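Local coordinates for protein starch synthase I (Hordeum vulgare, PDB 4HLN) that is a plant starch synthase, a two-domain glycosyltransferase of the GT-B type, and holds bound glycan in this structure, at residues P541-T546 and D551-F556. Numbering follows the deposited sequence.
With GLC (alpha-D-glucopyranose), chain B; GLC (alpha-D-glucopyranose), chain C.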
ATOM      1  N   PRO A 541      -0.929  -0.888  18.774  1.00 42.42           N
ATOM      2  CA  PRO A 541      -0.868   0.250  17.868  1.00 39.35           C
ATOM      3  C   PRO A 541      -2.022   1.215  18.073  1.00 48.68           C
ATOM      4  O   PRO A 541      -3.150   0.801  18.348  1.00 51.76           O
ATOM      5  CB  PRO A 541      -0.965  -0.413  16.491  1.00 43.56           C
ATOM      6  CG  PRO A 541      -1.765  -1.645  16.719  1.00 39.00           C
ATOM      7  CD  PRO A 541      -1.353  -2.122  18.091  1.00 47.17           C
ATOM      8  N   VAL A 542      -1.714   2.501  17.954  1.00 48.03           N
ATOM      9  CA  VAL A 542      -2.717   3.551  17.860  1.00 48.80           C
ATOM     10  C   VAL A 542      -2.507   4.289  16.535  1.00 57.07           C
ATOM     11  O   VAL A 542      -1.478   4.926  16.308  1.00 61.93           O
ATOM     12  CB  VAL A 542      -2.607   4.539  19.031  1.00 52.32           C
ATOM     13  CG1 VAL A 542      -3.387   5.821  18.733  1.00 48.22           C
ATOM     14  CG2 VAL A 542      -3.072   3.883  20.318  1.00 47.79           C
ATOM     15  N   VAL A 543      -3.494   4.204  15.660  1.00 57.83           N
ATOM     16  CA  VAL A 543      -3.304   4.605  14.282  1.00 56.92           C
ATOM     17  C   VAL A 543      -4.483   5.420  13.737  1.00 56.41           C
ATOM     18  O   VAL A 543      -5.629   5.231  14.151  1.00 58.86           O
ATOM     19  CB  VAL A 543      -3.077   3.351  13.418  1.00 62.59           C
ATOM     20  CG1 VAL A 543      -4.237   2.384  13.587  1.00 59.57           C
ATOM     21  CG2 VAL A 543      -2.884   3.723  11.961  1.00 72.96           C
ATOM     22  N   HIS A 544      -4.193   6.343  12.821  1.00 52.51           N
ATOM     23  CA  HIS A 544      -5.251   7.067  12.119  1.00 55.93           C
ATOM     24  C   HIS A 544      -6.026   6.154  11.182  1.00 58.48           C
ATOM     25  O   HIS A 544      -5.429   5.475  10.339  1.00 56.45           O
ATOM     26  CB  HIS A 544      -4.692   8.217  11.291  1.00 49.01           C
ATOM     27  CG  HIS A 544      -5.703   8.815  10.360  1.00 56.70           C
ATOM     28  ND1 HIS A 544      -5.359   9.445   9.184  1.00 63.47           N
ATOM     29  CD2 HIS A 544      -7.053   8.872  10.435  1.00 56.24           C
ATOM     30  CE1 HIS A 544      -6.453   9.871   8.576  1.00 57.00           C
ATOM     31  NE2 HIS A 544      -7.496   9.531   9.314  1.00 61.95           N
ATOM     32  N   GLY A 545      -7.350   6.153  11.321  1.00 56.26           N
ATOM     33  CA  GLY A 545      -8.209   5.400  10.423  1.00 58.02           C
ATOM     34  C   GLY A 545      -9.481   4.848  11.035  1.00 64.35           C
ATOM     35  O   GLY A 545      -9.819   5.114  12.188  1.00 74.67           O
ATOM     36  N   THR A 546     -10.204   4.078  10.237  1.00 69.00           N
ATOM     37  CA  THR A 546     -11.383   3.370  10.723  1.00 75.45           C
ATOM     38  C   THR A 546     -10.970   2.005  11.309  1.00 81.87           C
ATOM     39  O   THR A 546      -9.947   1.426  10.922  1.00 85.81           O
ATOM     40  CB  THR A 546     -12.462   3.249   9.612  1.00 61.50           C
ATOM     41  OG1 THR A 546     -11.892   2.680   8.421  1.00 63.01           O
ATOM     42  CG2 THR A 546     -13.008   4.629   9.274  1.00 56.75           C
ATOM     43  N   ASP A 551     -10.784  -4.031   9.037  1.00 84.21           N
ATOM     44  CA  ASP A 551      -9.647  -3.117   8.995  1.00 72.99           C
ATOM     45  C   ASP A 551      -8.370  -3.743   9.575  1.00 72.50           C
ATOM     46  O   ASP A 551      -8.422  -4.691  10.378  1.00 63.53           O
ATOM     47  CB  ASP A 551      -9.994  -1.775   9.651  1.00 76.57           C
ATOM     48  CG  ASP A 551     -10.976  -0.941   8.808  1.00 87.09           C
ATOM     49  OD1 ASP A 551     -10.885  -0.985   7.559  1.00 88.32           O
ATOM     50  OD2 ASP A 551     -11.843  -0.245   9.394  1.00 83.82           O
ATOM     51  N   THR A 552      -7.224  -3.222   9.141  1.00 68.61           N
ATOM     52  CA  THR A 552      -5.926  -3.776   9.533  1.00 67.31           C
ATOM     53  C   THR A 552      -5.681  -3.689  11.046  1.00 65.35           C
ATOM     54  O   THR A 552      -5.085  -4.594  11.641  1.00 66.69           O
ATOM     55  CB  THR A 552      -4.767  -3.137   8.731  1.00 66.61           C
ATOM     56  OG1 THR A 552      -3.824  -2.547   9.628  1.00 75.42           O
ATOM     57  CG2 THR A 552      -5.298  -2.077   7.779  1.00 65.14           C
ATOM     58  N   VAL A 553      -6.145  -2.600  11.658  1.00 58.95           N
ATOM     59  CA  VAL A 553      -6.264  -2.520  13.115  1.00 54.26           C
ATOM     60  C   VAL A 553      -7.734  -2.396  13.517  1.00 58.40           C
ATOM     61  O   VAL A 553      -8.381  -1.382  13.247  1.00 67.50           O
ATOM     62  CB  VAL A 553      -5.484  -1.325  13.704  1.00 56.06           C
ATOM     63  CG1 VAL A 553      -5.806  -1.146  15.183  1.00 53.24           C
ATOM     64  CG2 VAL A 553      -3.993  -1.501  13.486  1.00 50.34           C
ATOM     65  N   GLU A 554      -8.255  -3.439  14.152  1.00 62.51           N
ATOM     66  CA  GLU A 554      -9.624  -3.439  14.651  1.00 70.90           C
ATOM     67  C   GLU A 554      -9.675  -2.755  16.026  1.00 70.62           C
ATOM     68  O   GLU A 554      -9.014  -3.192  16.974  1.00 66.43           O
ATOM     69  CB  GLU A 554     -10.136  -4.881  14.725  1.00 77.17           C
ATOM     70  CG  GLU A 554     -11.587  -5.031  15.136  1.00 96.97           C
ATOM     71  CD  GLU A 554     -11.973  -6.485  15.380  1.00108.81           C
ATOM     72  OE1 GLU A 554     -12.955  -6.725  16.117  1.00108.41           O
ATOM     73  OE2 GLU A 554     -11.293  -7.386  14.836  1.00112.11           O
ATOM     74  N   THR A 555     -10.436  -1.671  16.135  1.00 68.47           N
ATOM     75  CA  THR A 555     -10.479  -0.924  17.390  1.00 69.20           C
ATOM     76  C   THR A 555     -10.967  -1.787  18.554  1.00 75.12           C
ATOM     77  O   THR A 555     -11.835  -2.643  18.389  1.00 76.45           O
ATOM     78  CB  THR A 555     -11.346   0.344  17.290  1.00 68.11           C
ATOM     79  OG1 THR A 555     -10.813   1.214  16.287  1.00 78.39           O
ATOM     80  CG2 THR A 555     -11.358   1.083  18.623  1.00 59.86           C
ATOM     81  N   PHE A 556     -10.400  -1.549  19.733  1.00 77.25           N
ATOM     82  CA  PHE A 556     -10.729  -2.313  20.930  1.00 78.07           C
ATOM     83  C   PHE A 556     -12.177  -2.166  21.350  1.00 89.50           C
ATOM     84  O   PHE A 556     -12.714  -1.059  21.415  1.00 92.22           O
ATOM     85  CB  PHE A 556      -9.854  -1.875  22.095  1.00 70.87           C
ATOM     86  CG  PHE A 556     -10.079  -2.669  23.340  1.00 71.14           C
ATOM     87  CD1 PHE A 556     -10.259  -2.041  24.557  1.00 68.77           C
ATOM     88  CD2 PHE A 556     -10.113  -4.056  23.292  1.00 81.15           C
ATOM     89  CE1 PHE A 556     -10.462  -2.788  25.718  1.00 67.31           C
ATOM     90  CE2 PHE A 556     -10.313  -4.809  24.449  1.00 76.27           C
ATOM     91  CZ  PHE A 556     -10.491  -4.172  25.662  1.00 68.85           C
TER
HETATM   92  C1  GLC B   2     -13.346   1.903  26.231  1.00148.06           C
HETATM   93  C2  GLC B   2     -12.245   0.824  26.338  1.00152.69           C
HETATM   94  C3  GLC B   2     -12.359  -0.249  27.444  1.00153.89           C
HETATM   95  C4  GLC B   2     -13.049   0.176  28.735  1.00150.75           C
HETATM   96  C5  GLC B   2     -14.086   1.268  28.466  1.00152.64           C
HETATM   97  C6  GLC B   2     -14.470   1.934  29.786  1.00147.76           C
HETATM   98  O2  GLC B   2     -12.052   0.194  25.093  1.00154.88           O
HETATM   99  O3  GLC B   2     -11.053  -0.627  27.827  1.00151.67           O
HETATM  100  O4  GLC B   2     -13.630  -0.959  29.397  1.00145.08           O
HETATM  101  O5  GLC B   2     -13.632   2.284  27.574  1.00152.34           O
HETATM  102  O6  GLC B   2     -13.701   3.101  29.962  1.00145.46           O
HETATM  103  C1  GLC C   1     -15.653   1.233  21.382  1.00132.37           C
HETATM  104  C2  GLC C   1     -16.562   0.583  22.406  1.00134.63           C
HETATM  105  C3  GLC C   1     -16.167   0.972  23.839  1.00142.89           C
HETATM  106  C4  GLC C   1     -14.660   1.045  24.157  1.00140.69           C
HETATM  107  C5  GLC C   1     -13.961   1.695  22.960  1.00138.57           C
HETATM  108  C6  GLC C   1     -12.445   1.630  23.020  1.00140.25           C
HETATM  109  O2  GLC C   1     -17.887   0.993  22.129  1.00127.57           O
HETATM  110  O3  GLC C   1     -16.776   0.052  24.714  1.00149.87           O
HETATM  111  O4  GLC C   1     -14.564   1.756  25.402  1.00140.93           O
HETATM  112  O5  GLC C   1     -14.323   1.014  21.776  1.00137.33           O
HETATM  113  O6  GLC C   1     -11.926   2.903  22.727  1.00144.25           O
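The carboxylate of Asp-551 receives the hydroxyl of Thr-546 from above its plane: OG1 donates to OD2 at 3.1 Å, and its approach lies 46° out of that plane. Thr-546 OG1 is directed there by a chi1 of 53°, which sets it between the backbone N and the carbonyl carbon. A second bond to Asp-551 OD2 comes from the backbone N of Gly-548, in the turn joining 541-546 to 551-556; the same oxygen is therefore held by a side chain at the start of the turn and by an amide within it.

The other flat group, the Phe-556 ring, meets the glycan: O3 of the chain B glucose lies at its edge, in the ring plane, 3.1 Å from CE1.

Between these ends the link is apolar. Val-553 CG2 is 3.9 Å from CG of Pro-541, and it stands at an equal 3.9 Å from Val-543 CG1. The two valine side chains run past each other in opposite directions, and Gln-531 of helix 529-536 also touches Val-553. Thr-555 OG1 then bonds to Ala-570 N, tying the loop to strand 569-571, which lies next to strand 540-544 at the edge of the sheet.

This returning loop follows strand 540-544 of the parallel sheet in the C-terminal Rossmann-like domain of a GT-B glycosyltransferase and leads on to strand 569-571; on the way it brings Phe-556 to the glycan pocket.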